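PA14 domain-containing protein (Clostridium clariflavum, PDB 6QDI) probably senses extracellular plant polysaccharides through two calcium-binding PA14 domains, the part described here, of a membrane-bound RsgI-type anti-sigma factor for SigI. Local coordinates at residues T20-T25 with L138-P143; G51-L56 with L121-A126; Y61-S66 with V71-D76. All blocks are in the same frame, centred on the assembly; numbering follows the deposited sequence.

Contact 1. Residues T20-T25 with L138-P143; sequences TRVDKT and LYPAEP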
loop_
_atom_site.group_PDB
_atom_site.type_symbol
_atom_site.label_atom_id
_atom_site.label_comp_id
_atom_site.label_asym_id
_atom_site.label_seq_id
_atom_site.Cartn_x
_atom_site.Cartn_y
_atom_site.Cartn_z
ATOM N N THR A 20 -4.664 6.194 -9.625
ATOM C CA THR A 20 -5.887 5.571 -10.096
ATOM C C THR A 20 -5.925 5.622 -11.638
ATOM O O THR A 20 -5.428 6.559 -12.247
ATOM C CB THR A 20 -7.146 6.267 -9.504
ATOM O OG1 THR A 20 -8.299 5.472 -9.782
ATOM C CG2 THR A 20 -7.352 7.691 -10.032
ATOM N N ARG A 21 -6.529 4.595 -12.214
ATOM C CA ARG A 21 -6.731 4.565 -13.670
ATOM C C ARG A 21 -7.830 3.586 -13.964
ATOM O O ARG A 21 -8.179 2.752 -13.132
ATOM C CB ARG A 21 -5.445 4.172 -14.389
ATOM C CG ARG A 21 -5.035 2.717 -14.220
ATOM C CD ARG A 21 -3.652 2.426 -14.749
ATOM N NE ARG A 21 -3.373 0.992 -14.757
ATOM C CZ ARG A 21 -2.160 0.431 -14.868
ATOM N NH1 ARG A 21 -1.052 1.174 -14.994
ATOM N NH2 ARG A 21 -2.061 -0.898 -14.831
ATOM N N VAL A 22 -8.386 3.656 -15.172
ATOM C CA VAL A 22 -9.353 2.678 -15.599
ATOM C C VAL A 22 -8.654 1.612 -16.447
ATOM O O VAL A 22 -7.974 1.924 -17.448
ATOM C CB VAL A 22 -10.519 3.347 -16.340
ATOM C CG1 VAL A 22 -11.433 2.294 -16.942
ATOM C CG2 VAL A 22 -11.310 4.228 -15.399
ATOM N N ASP A 23 -8.802 0.369 -16.009
ATOM C CA ASP A 23 -8.248 -0.778 -16.699
ATOM C C ASP A 23 -9.368 -1.475 -17.485
ATOM O O ASP A 23 -10.431 -1.766 -16.953
ATOM C CB ASP A 23 -7.617 -1.720 -15.680
ATOM C CG ASP A 23 -6.420 -1.095 -14.989
ATOM O OD1 ASP A 23 -5.560 -0.511 -15.675
ATOM O OD2 ASP A 23 -6.389 -1.204 -13.723
ATOM N N LYS A 24 -9.133 -1.754 -18.755
ATOM C CA LYS A 24 -10.204 -2.261 -19.599
ATOM C C LYS A 24 -10.711 -3.623 -19.190
ATOM O O LYS A 24 -11.907 -3.861 -19.242
ATOM C CB LYS A 24 -9.796 -2.273 -21.067
ATOM C CG LYS A 24 -9.648 -0.872 -21.646
ATOM C CD LYS A 24 -9.391 -0.930 -23.136
ATOM C CE LYS A 24 -9.124 0.465 -23.717
ATOM N NZ LYS A 24 -10.333 1.339 -23.684
ATOM N N THR A 25 -9.794 -4.463 -18.713
ATOM C CA THR A 25 -10.092 -5.771 -18.193
ATOM C C THR A 25 -9.118 -6.052 -17.042
ATOM O O THR A 25 -8.104 -5.346 -16.911
ATOM C CB THR A 25 -9.883 -6.870 -19.270
ATOM O OG1 THR A 25 -8.527 -6.871 -19.670
ATOM C CG2 THR A 25 -10.801 -6.706 -20.480
ATOM N N LEU A 138 -17.962 -4.321 -18.086
ATOM C CA LEU A 138 -17.386 -3.720 -16.883
ATOM C C LEU A 138 -17.554 -2.210 -16.949
ATOM O O LEU A 138 -17.209 -1.605 -17.970
ATOM C CB LEU A 138 -15.913 -4.107 -16.787
ATOM C CG LEU A 138 -15.621 -5.605 -16.649
ATOM C CD1 LEU A 138 -14.129 -5.886 -16.771
ATOM C CD2 LEU A 138 -16.167 -6.180 -15.333
ATOM N N TYR A 139 -17.961 -1.599 -15.830
ATOM C CA TYR A 139 -18.197 -0.148 -15.756
ATOM C C TYR A 139 -17.413 0.382 -14.556
ATOM O O TYR A 139 -17.532 -0.178 -13.459
ATOM C CB TYR A 139 -19.667 0.142 -15.525
ATOM C CG TYR A 139 -20.566 -0.418 -16.604
ATOM C CD1 TYR A 139 -20.892 -1.776 -16.632
ATOM C CD2 TYR A 139 -21.083 0.391 -17.582
ATOM C CE1 TYR A 139 -21.698 -2.304 -17.615
ATOM C CE2 TYR A 139 -21.919 -0.124 -18.577
ATOM C CZ TYR A 139 -22.224 -1.466 -18.586
ATOM O OH TYR A 139 -23.025 -1.970 -19.592
ATOM N N PRO A 140 -16.631 1.435 -14.745
ATOM C CA PRO A 140 -15.721 1.825 -13.661
ATOM C C PRO A 140 -16.385 2.664 -12.569
ATOM O O PRO A 140 -17.229 3.520 -12.881
ATOM C CB PRO A 140 -14.624 2.626 -14.387
ATOM C CG PRO A 140 -15.351 3.185 -15.572
ATOM C CD PRO A 140 -16.320 2.123 -16.004
ATOM N N ALA A 141 -16.024 2.423 -11.311
ATOM C CA ALA A 141 -16.446 3.296 -10.222
ATOM C C ALA A 141 -15.834 4.688 -10.383
ATOM O O ALA A 141 -14.840 4.873 -11.054
ATOM C CB ALA A 141 -16.053 2.685 -8.880
ATOM N N GLU A 142 -16.481 5.680 -9.732
ATOM C CA GLU A 142 -15.920 7.030 -9.582
ATOM C C GLU A 142 -14.699 6.965 -8.682
ATOM O O GLU A 142 -14.662 6.112 -7.776
ATOM C CB GLU A 142 -16.932 7.945 -8.880
ATOM C CG GLU A 142 -18.314 8.031 -9.514
ATOM C CD GLU A 142 -18.254 8.531 -10.927
ATOM O OE1 GLU A 142 -17.612 9.583 -11.109
ATOM O OE2 GLU A 142 -18.771 7.939 -11.763
ATOM N N PRO A 143 -13.693 7.825 -8.890
ATOM C CA PRO A 143 -12.525 7.771 -8.030
ATOM C C PRO A 143 -12.797 8.152 -6.597
ATOM O O PRO A 143 -13.521 9.114 -6.326
ATOM C CB PRO A 143 -11.562 8.794 -8.627
ATOM C CG PRO A 143 -12.078 9.161 -9.963
ATOM C CD PRO A 143 -13.543 8.816 -9.965
#

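Contact 2. Residues G51-L56 with L121-A126; sequences GKIRPL and LEWSSA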
loop_
_atom_site.group_PDB
_atom_site.type_symbol
_atom_site.label_atom_id
_atom_site.label_comp_id
_atom_site.label_asym_id
_atom_site.label_seq_id
_atom_site.Cartn_x
_atom_site.Cartn_y
_atom_site.Cartn_z
ATOM N N GLY A 51 -16.178 -1.301 -9.480
ATOM C CA GLY A 51 -17.130 -0.818 -10.457
ATOM C C GLY A 51 -18.305 -1.758 -10.492
ATOM O O GLY A 51 -18.715 -2.329 -9.467
ATOM N N LYS A 52 -18.880 -1.911 -11.684
ATOM C CA LYS A 52 -20.043 -2.782 -11.903
ATOM C C LYS A 52 -19.749 -3.779 -12.996
ATOM O O LYS A 52 -18.921 -3.509 -13.875
ATOM C CB LYS A 52 -21.254 -1.975 -12.311
ATOM C CG LYS A 52 -21.599 -0.846 -11.385
ATOM C CD LYS A 52 -22.268 -1.304 -10.121
ATOM C CE LYS A 52 -22.977 -0.105 -9.444
ATOM N NZ LYS A 52 -23.647 -0.504 -8.194
ATOM N N ILE A 53 -20.428 -4.913 -12.899
ATOM C CA ILE A 53 -20.357 -5.985 -13.903
ATOM C C ILE A 53 -21.769 -6.318 -14.377
ATOM O O ILE A 53 -22.690 -6.367 -13.562
ATOM C CB ILE A 53 -19.605 -7.224 -13.368
ATOM C CG1 ILE A 53 -19.415 -8.277 -14.451
ATOM C CG2 ILE A 53 -20.287 -7.813 -12.170
ATOM C CD1 ILE A 53 -18.456 -9.377 -14.037
ATOM N N ARG A 54 -21.893 -6.528 -15.694
ATOM C CA ARG A 54 -23.184 -6.784 -16.351
ATOM C C ARG A 54 -23.133 -8.117 -17.081
ATOM O O ARG A 54 -22.589 -8.178 -18.178
ATOM C CB ARG A 54 -23.507 -5.682 -17.370
ATOM C CG ARG A 54 -24.772 -5.952 -18.181
ATOM C CD ARG A 54 -25.060 -4.827 -19.152
ATOM N NE ARG A 54 -24.037 -4.674 -20.173
ATOM C CZ ARG A 54 -23.538 -5.656 -20.916
ATOM N NH1 ARG A 54 -23.853 -6.934 -20.680
ATOM N NH2 ARG A 54 -22.638 -5.361 -21.842
ATOM N N PRO A 55 -23.717 -9.185 -16.519
ATOM C CA PRO A 55 -23.754 -10.440 -17.255
ATOM C C PRO A 55 -24.800 -10.408 -18.359
ATOM O O PRO A 55 -25.788 -9.686 -18.258
ATOM C CB PRO A 55 -24.181 -11.457 -16.204
ATOM C CG PRO A 55 -24.988 -10.645 -15.241
ATOM C CD PRO A 55 -24.350 -9.293 -15.200
ATOM N N LEU A 56 -24.582 -11.233 -19.369
ATOM C CA LEU A 56 -25.488 -11.303 -20.493
ATOM C C LEU A 56 -26.654 -12.258 -20.220
ATOM O O LEU A 56 -27.680 -12.134 -20.892
ATOM C CB LEU A 56 -24.756 -11.756 -21.779
ATOM C CG LEU A 56 -24.012 -10.702 -22.590
ATOM C CD1 LEU A 56 -22.907 -10.057 -21.790
ATOM C CD2 LEU A 56 -23.463 -11.285 -23.878
ATOM N N LEU A 121 -8.818 -12.313 -14.395
ATOM C CA LEU A 121 -10.226 -12.650 -14.063
ATOM C C LEU A 121 -10.977 -13.115 -15.306
ATOM O O LEU A 121 -11.136 -12.343 -16.272
ATOM C CB LEU A 121 -10.937 -11.419 -13.481
ATOM C CG LEU A 121 -12.391 -11.645 -13.102
ATOM C CD1 LEU A 121 -12.529 -12.591 -11.931
ATOM C CD2 LEU A 121 -13.037 -10.295 -12.854
ATOM N N GLU A 122 -11.438 -14.356 -15.225
ATOM C CA GLU A 122 -12.261 -14.973 -16.274
ATOM C C GLU A 122 -13.621 -15.293 -15.721
ATOM O O GLU A 122 -13.840 -15.372 -14.495
ATOM C CB GLU A 122 -11.594 -16.271 -16.797
ATOM C CG GLU A 122 -10.252 -16.046 -17.472
ATOM C CD GLU A 122 -9.582 -17.364 -17.701
ATOM O OE1 GLU A 122 -8.875 -17.819 -16.792
ATOM O OE2 GLU A 122 -9.875 -18.017 -18.731
ATOM N N TRP A 123 -14.555 -15.563 -16.641
ATOM C CA TRP A 123 -15.880 -16.070 -16.277
ATOM C C TRP A 123 -16.337 -17.131 -17.276
ATOM O O TRP A 123 -15.825 -17.241 -18.382
ATOM C CB TRP A 123 -16.934 -14.951 -16.108
ATOM C CG TRP A 123 -17.298 -14.142 -17.322
ATOM C CD1 TRP A 123 -16.826 -14.275 -18.611
ATOM C CD2 TRP A 123 -18.274 -13.117 -17.353
ATOM N NE1 TRP A 123 -17.417 -13.335 -19.410
ATOM C CE2 TRP A 123 -18.317 -12.613 -18.662
ATOM C CE3 TRP A 123 -19.074 -12.538 -16.384
ATOM C CZ2 TRP A 123 -19.159 -11.563 -19.021
ATOM C CZ3 TRP A 123 -19.917 -11.504 -16.739
ATOM C CH2 TRP A 123 -19.939 -11.011 -18.034
ATOM N N SER A 124 -17.301 -17.938 -16.834
ATOM C CA SER A 124 -18.043 -18.825 -17.721
ATOM C C SER A 124 -19.459 -18.996 -17.144
ATOM O O SER A 124 -19.743 -18.737 -15.968
ATOM C CB SER A 124 -17.367 -20.183 -17.856
ATOM O OG SER A 124 -17.452 -20.939 -16.665
ATOM N N SER A 125 -20.340 -19.469 -18.006
ATOM C CA SER A 125 -21.671 -19.924 -17.607
ATOM C C SER A 125 -22.147 -20.895 -18.673
ATOM O O SER A 125 -21.438 -21.132 -19.662
ATOM C CB SER A 125 -22.602 -18.732 -17.467
ATOM O OG SER A 125 -22.980 -18.145 -18.708
ATOM N N ALA A 126 -23.357 -21.411 -18.547
ATOM C CA ALA A 126 -23.875 -22.324 -19.585
ATOM C C ALA A 126 -23.787 -21.727 -20.962
ATOM O O ALA A 126 -23.392 -22.437 -21.926
ATOM C CB ALA A 126 -25.286 -22.717 -19.260
#

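Contact 3. Residues Y61-S66 with V71-D76; sequences YTFYIS and VRLWID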
loop_
_atom_site.group_PDB
_atom_site.type_symbol
_atom_site.label_atom_id
_atom_site.label_comp_id
_atom_site.label_asym_id
_atom_site.label_seq_id
_atom_site.Cartn_x
_atom_site.Cartn_y
_atom_site.Cartn_z
ATOM N N TYR A 61 -22.957 -18.204 -12.843
ATOM C CA TYR A 61 -21.626 -17.861 -13.366
ATOM C C TYR A 61 -20.552 -18.440 -12.489
ATOM O O TYR A 61 -20.695 -18.512 -11.259
ATOM C CB TYR A 61 -21.464 -16.342 -13.448
ATOM C CG TYR A 61 -22.056 -15.771 -14.709
ATOM C CD1 TYR A 61 -23.436 -15.581 -14.831
ATOM C CD2 TYR A 61 -21.264 -15.472 -15.801
ATOM C CE1 TYR A 61 -23.988 -15.092 -15.995
ATOM C CE2 TYR A 61 -21.826 -14.975 -16.976
ATOM C CZ TYR A 61 -23.189 -14.776 -17.069
ATOM O OH TYR A 61 -23.784 -14.268 -18.207
ATOM N N THR A 62 -19.484 -18.902 -13.140
ATOM C CA THR A 62 -18.231 -19.219 -12.465
ATOM C C THR A 62 -17.219 -18.146 -12.782
ATOM O O THR A 62 -17.099 -17.753 -13.951
ATOM C CB THR A 62 -17.677 -20.578 -12.916
ATOM O OG1 THR A 62 -18.661 -21.582 -12.649
ATOM C CG2 THR A 62 -16.407 -20.938 -12.165
ATOM N N PHE A 63 -16.560 -17.623 -11.738
ATOM C CA PHE A 63 -15.438 -16.710 -11.885
ATOM C C PHE A 63 -14.155 -17.453 -11.573
ATOM O O PHE A 63 -14.124 -18.216 -10.581
ATOM C CB PHE A 63 -15.605 -15.477 -10.971
ATOM C CG PHE A 63 -16.744 -14.590 -11.436
ATOM C CD1 PHE A 63 -18.062 -14.822 -11.022
ATOM C CD2 PHE A 63 -16.522 -13.580 -12.332
ATOM C CE1 PHE A 63 -19.101 -14.067 -11.524
ATOM C CE2 PHE A 63 -17.541 -12.806 -12.800
ATOM C CZ PHE A 63 -18.834 -13.026 -12.393
ATOM N N TYR A 64 -13.147 -17.264 -12.413
ATOM C CA TYR A 64 -11.870 -17.917 -12.267
ATOM C C TYR A 64 -10.814 -16.844 -12.047
ATOM O O TYR A 64 -10.764 -15.861 -12.805
ATOM C CB TYR A 64 -11.477 -18.701 -13.528
ATOM C CG TYR A 64 -12.535 -19.631 -14.062
ATOM C CD1 TYR A 64 -13.589 -19.158 -14.821
ATOM C CD2 TYR A 64 -12.463 -20.992 -13.844
ATOM C CE1 TYR A 64 -14.548 -20.010 -15.359
ATOM C CE2 TYR A 64 -13.419 -21.867 -14.383
ATOM C CZ TYR A 64 -14.467 -21.362 -15.084
ATOM O OH TYR A 64 -15.395 -22.248 -15.598
ATOM N N ILE A 65 -9.934 -17.081 -11.084
ATOM C CA ILE A 65 -8.798 -16.238 -10.859
ATOM C C ILE A 65 -7.511 -17.032 -10.957
ATOM O O ILE A 65 -7.383 -18.101 -10.380
ATOM C CB ILE A 65 -8.938 -15.503 -9.528
ATOM C CG1 ILE A 65 -10.044 -14.425 -9.682
ATOM C CG2 ILE A 65 -7.647 -14.786 -9.167
ATOM C CD1 ILE A 65 -10.325 -13.459 -8.575
ATOM N N SER A 66 -6.557 -16.466 -11.698
ATOM C CA SER A 66 -5.138 -16.842 -11.656
ATOM C C SER A 66 -4.428 -15.717 -10.926
ATOM O O SER A 66 -4.653 -14.546 -11.271
ATOM C CB SER A 66 -4.602 -16.981 -13.092
ATOM O OG SER A 66 -5.381 -17.866 -13.864
ATOM N N VAL A 71 -5.644 -12.627 -3.651
ATOM C CA VAL A 71 -6.845 -12.021 -4.221
ATOM C C VAL A 71 -8.032 -12.213 -3.310
ATOM O O VAL A 71 -8.187 -13.285 -2.684
ATOM C CB VAL A 71 -7.164 -12.596 -5.622
ATOM C CG1 VAL A 71 -8.611 -12.353 -6.080
ATOM C CG2 VAL A 71 -6.145 -12.121 -6.640
ATOM N N ARG A 72 -8.908 -11.208 -3.284
ATOM C CA ARG A 72 -10.279 -11.339 -2.804
ATOM C C ARG A 72 -11.181 -10.796 -3.896
ATOM O O ARG A 72 -10.952 -9.719 -4.413
ATOM C CB ARG A 72 -10.520 -10.576 -1.488
ATOM C CG ARG A 72 -9.839 -11.226 -0.281
ATOM C CD ARG A 72 -10.359 -10.774 1.048
ATOM N NE ARG A 72 -9.765 -11.507 2.189
ATOM C CZ ARG A 72 -8.875 -11.009 3.057
ATOM N NH1 ARG A 72 -8.371 -9.750 2.888
ATOM N NH2 ARG A 72 -8.452 -11.779 4.077
ATOM N N LEU A 73 -12.264 -11.540 -4.198
ATOM C CA LEU A 73 -13.253 -11.138 -5.205
ATOM C C LEU A 73 -14.645 -11.127 -4.620
ATOM O O LEU A 73 -15.085 -12.159 -4.132
ATOM C CB LEU A 73 -13.244 -12.053 -6.402
ATOM C CG LEU A 73 -14.310 -11.773 -7.494
ATOM C CD1 LEU A 73 -14.057 -10.470 -8.204
ATOM C CD2 LEU A 73 -14.353 -12.911 -8.493
ATOM N N TRP A 74 -15.292 -9.972 -4.698
ATOM C CA TRP A 74 -16.693 -9.818 -4.324
ATOM C C TRP A 74 -17.492 -9.542 -5.589
ATOM O O TRP A 74 -17.162 -8.638 -6.366
ATOM C CB TRP A 74 -16.930 -8.638 -3.355
ATOM C CG TRP A 74 -16.354 -8.657 -1.988
ATOM C CD1 TRP A 74 -17.035 -8.885 -0.828
ATOM C CD2 TRP A 74 -15.014 -8.355 -1.585
ATOM N NE1 TRP A 74 -16.224 -8.746 0.245
ATOM C CE2 TRP A 74 -14.968 -8.459 -0.178
ATOM C CE3 TRP A 74 -13.837 -8.042 -2.275
ATOM C CZ2 TRP A 74 -13.815 -8.188 0.549
ATOM C CZ3 TRP A 74 -12.673 -7.790 -1.543
ATOM C CH2 TRP A 74 -12.683 -7.849 -0.150
ATOM N N ILE A 75 -18.591 -10.288 -5.767
ATOM C CA ILE A 75 -19.561 -10.031 -6.832
ATOM C C ILE A 75 -20.896 -9.850 -6.121
ATOM O O ILE A 75 -21.243 -10.660 -5.282
ATOM C CB ILE A 75 -19.663 -11.202 -7.844
ATOM C CG1 ILE A 75 -18.324 -11.491 -8.543
ATOM C CG2 ILE A 75 -20.780 -10.917 -8.846
ATOM C CD1 ILE A 75 -17.878 -10.414 -9.493
ATOM N N ASP A 76 -21.621 -8.789 -6.437
ATOM C CA ASP A 76 -22.894 -8.498 -5.786
ATOM C C ASP A 76 -22.737 -8.428 -4.273
ATOM O O ASP A 76 -23.606 -8.864 -3.500
ATOM C CB ASP A 76 -23.955 -9.543 -6.155
ATOM C CG ASP A 76 -25.367 -9.141 -5.720
ATOM O OD1 ASP A 76 -25.675 -7.933 -5.746
ATOM O OD2 ASP A 76 -26.140 -10.031 -5.375
#

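Contact 1. Residues T20-T25 with L138-P143
L138 opens the contact by laying its CD1 branch against the bend where 20-25 leaves its strand, 3.9 Å from K24 O. Its CG stands anti to its own carbonyl carbon (chi1 -62°), which carries the branched end toward that bend; the same methyl lies 4.3 Å from T25 CA. A branched apolar side chain suits this buried place because it serves two sides, CD1 lying against the K24-T25 backbone and the rest packing on I53 and L4; the polar K24 O is satisfied separately by a hydrogen bond from T135 OG1. P140 then presents its ring to V22, with P140 CB 3.8 Å from V22 CG2 and 4.1 Å from V22 CG1. The two side chains pass at a slant, so the proline edge rests against both methyls of the valine fork. Here the CA atoms of V22 and P140 come to 6.7 Å, yet no hydrogen bond joins the two segments. A141 contributes its carbonyl, which accepts from R5 NE. Along the other segment, R21 and D23 form a salt bridge: R21 NE donates to the syn lone pair of D23 OD1 at 2.8 Å, the oxygen lying 25° out of the guanidinium plane. D23 OD2 is bound by Y8 OH and W49 NE1, so this buried carboxylate is gripped through both oxygens. Strand 4-9 pairs with strand 17-23, and its R5 packs on both V22 and P143 while also reaching T20 OG1. Strand 138-140 instead pairs with strand 44-53. All four belong to one antiparallel sheet of the first PA14 domain, with 4-9 and 44-53 standing between the two strands of the contact in pairing order, so V22 against P140 is a side-chain contact at the surface.

Contact 2. Residues G51-L56 with L121-A126
I53 ends strand 44-53, after which R54-L56 run on as a loop, while W123 lies on strand 117-125. No hydrogen bond crosses, and even the nearest CA atoms, those of P55 and S125, are 9.7 Å apart. A large side chain must therefore span the gap, and W123 does so. Its CG sits between backbone N and carbonyl carbon (chi1 64°), and with chi2 at 1° CD1 turns back toward its own CA while the six-membered ring reaches outward. I53 slides past it in the opposite direction, bringing I53 CD1 to 3.7 Å from W123 CZ3. Further along the rim, W123 CH2 lies 3.9 Å from R54 O, which sits at the indole edge in its plane, and equally 3.9 Å from P55 CA. P55, whose ring fixes its backbone and has no N-H to satisfy, adds a looser apolar contact, P55 CB being 4.3 Å from W123 CZ3. R54 turns away, its NE hydrogen-bonded to Y139 OH. The contact bridges the two sheets of the first PA14 domain, one holding strand 44-53 and the other 117-125. Y61 and F63 of strand 59-68, Y104 of strand 104-113, and V133, P134 and C137 pack around it.

Contact 3. Residues Y61-S66 with V71-D76
F63, I65, L73 and I75 interdigitate between two nearly antiparallel strands, 163° between their directions, with axes 9.3 Å apart at closest approach. That spacing is too wide for backbone pairing, so side chains meet face to face, as in a beta arch whose two strands belong to different sheets. The broad bump is the F63 ring. I75 comes at it from the opposite direction and covers one face: I75 CG1 stands 4.1 Å from the F63 ring centroid, 15° off the normal, a CH-pi contact, and I75 CD1 continues over the ring to 4.0 Å from F63 CZ. Isoleucine suits the place because its longer CG1-CD1 branch can lie over the ring, while beta-branching favours the strand. L73, its CG anti to the backbone N (chi1 176°), crosses F63 at about a right angle and puts CD2 into the hollow between F63 CB, 3.8 Å away, and I65 CD1, 4.1 Å away. I65 fills the next hollow, its CD1 3.9 Å from L73 CB, while its tip meets that of V71, modelled in two conformers. Calcium ligands D68 and N69 lie between the segments, their side chains about 8 Å from that of V71. The five touching residues are buried and apolar and no hydrogen bond crosses, so this nondirectional join between sheets rests mainly on water exclusion and dispersion, aided by the CH-pi contact.

From the N terminus the chain lays down 20-25, then 51-56, then 61-66, and the loops close in reverse order. Contact 3 closes first, with only four residues between its segments; contact 2 closes next, when 121-126 returns beside 61-66; contact 1 closes last, when 138-143 comes back beside 20-25. Each loop thus encloses the earlier-closed ones and none cross. Contacts 2 and 3 have centres about 9 Å apart and both join the two sheets, linked by S124 and T62 backbone pairing. Contact 1 works within one sheet's margin, bound to contact 2 through Y139 with K52, its centre about 17 Å from that of contact 3.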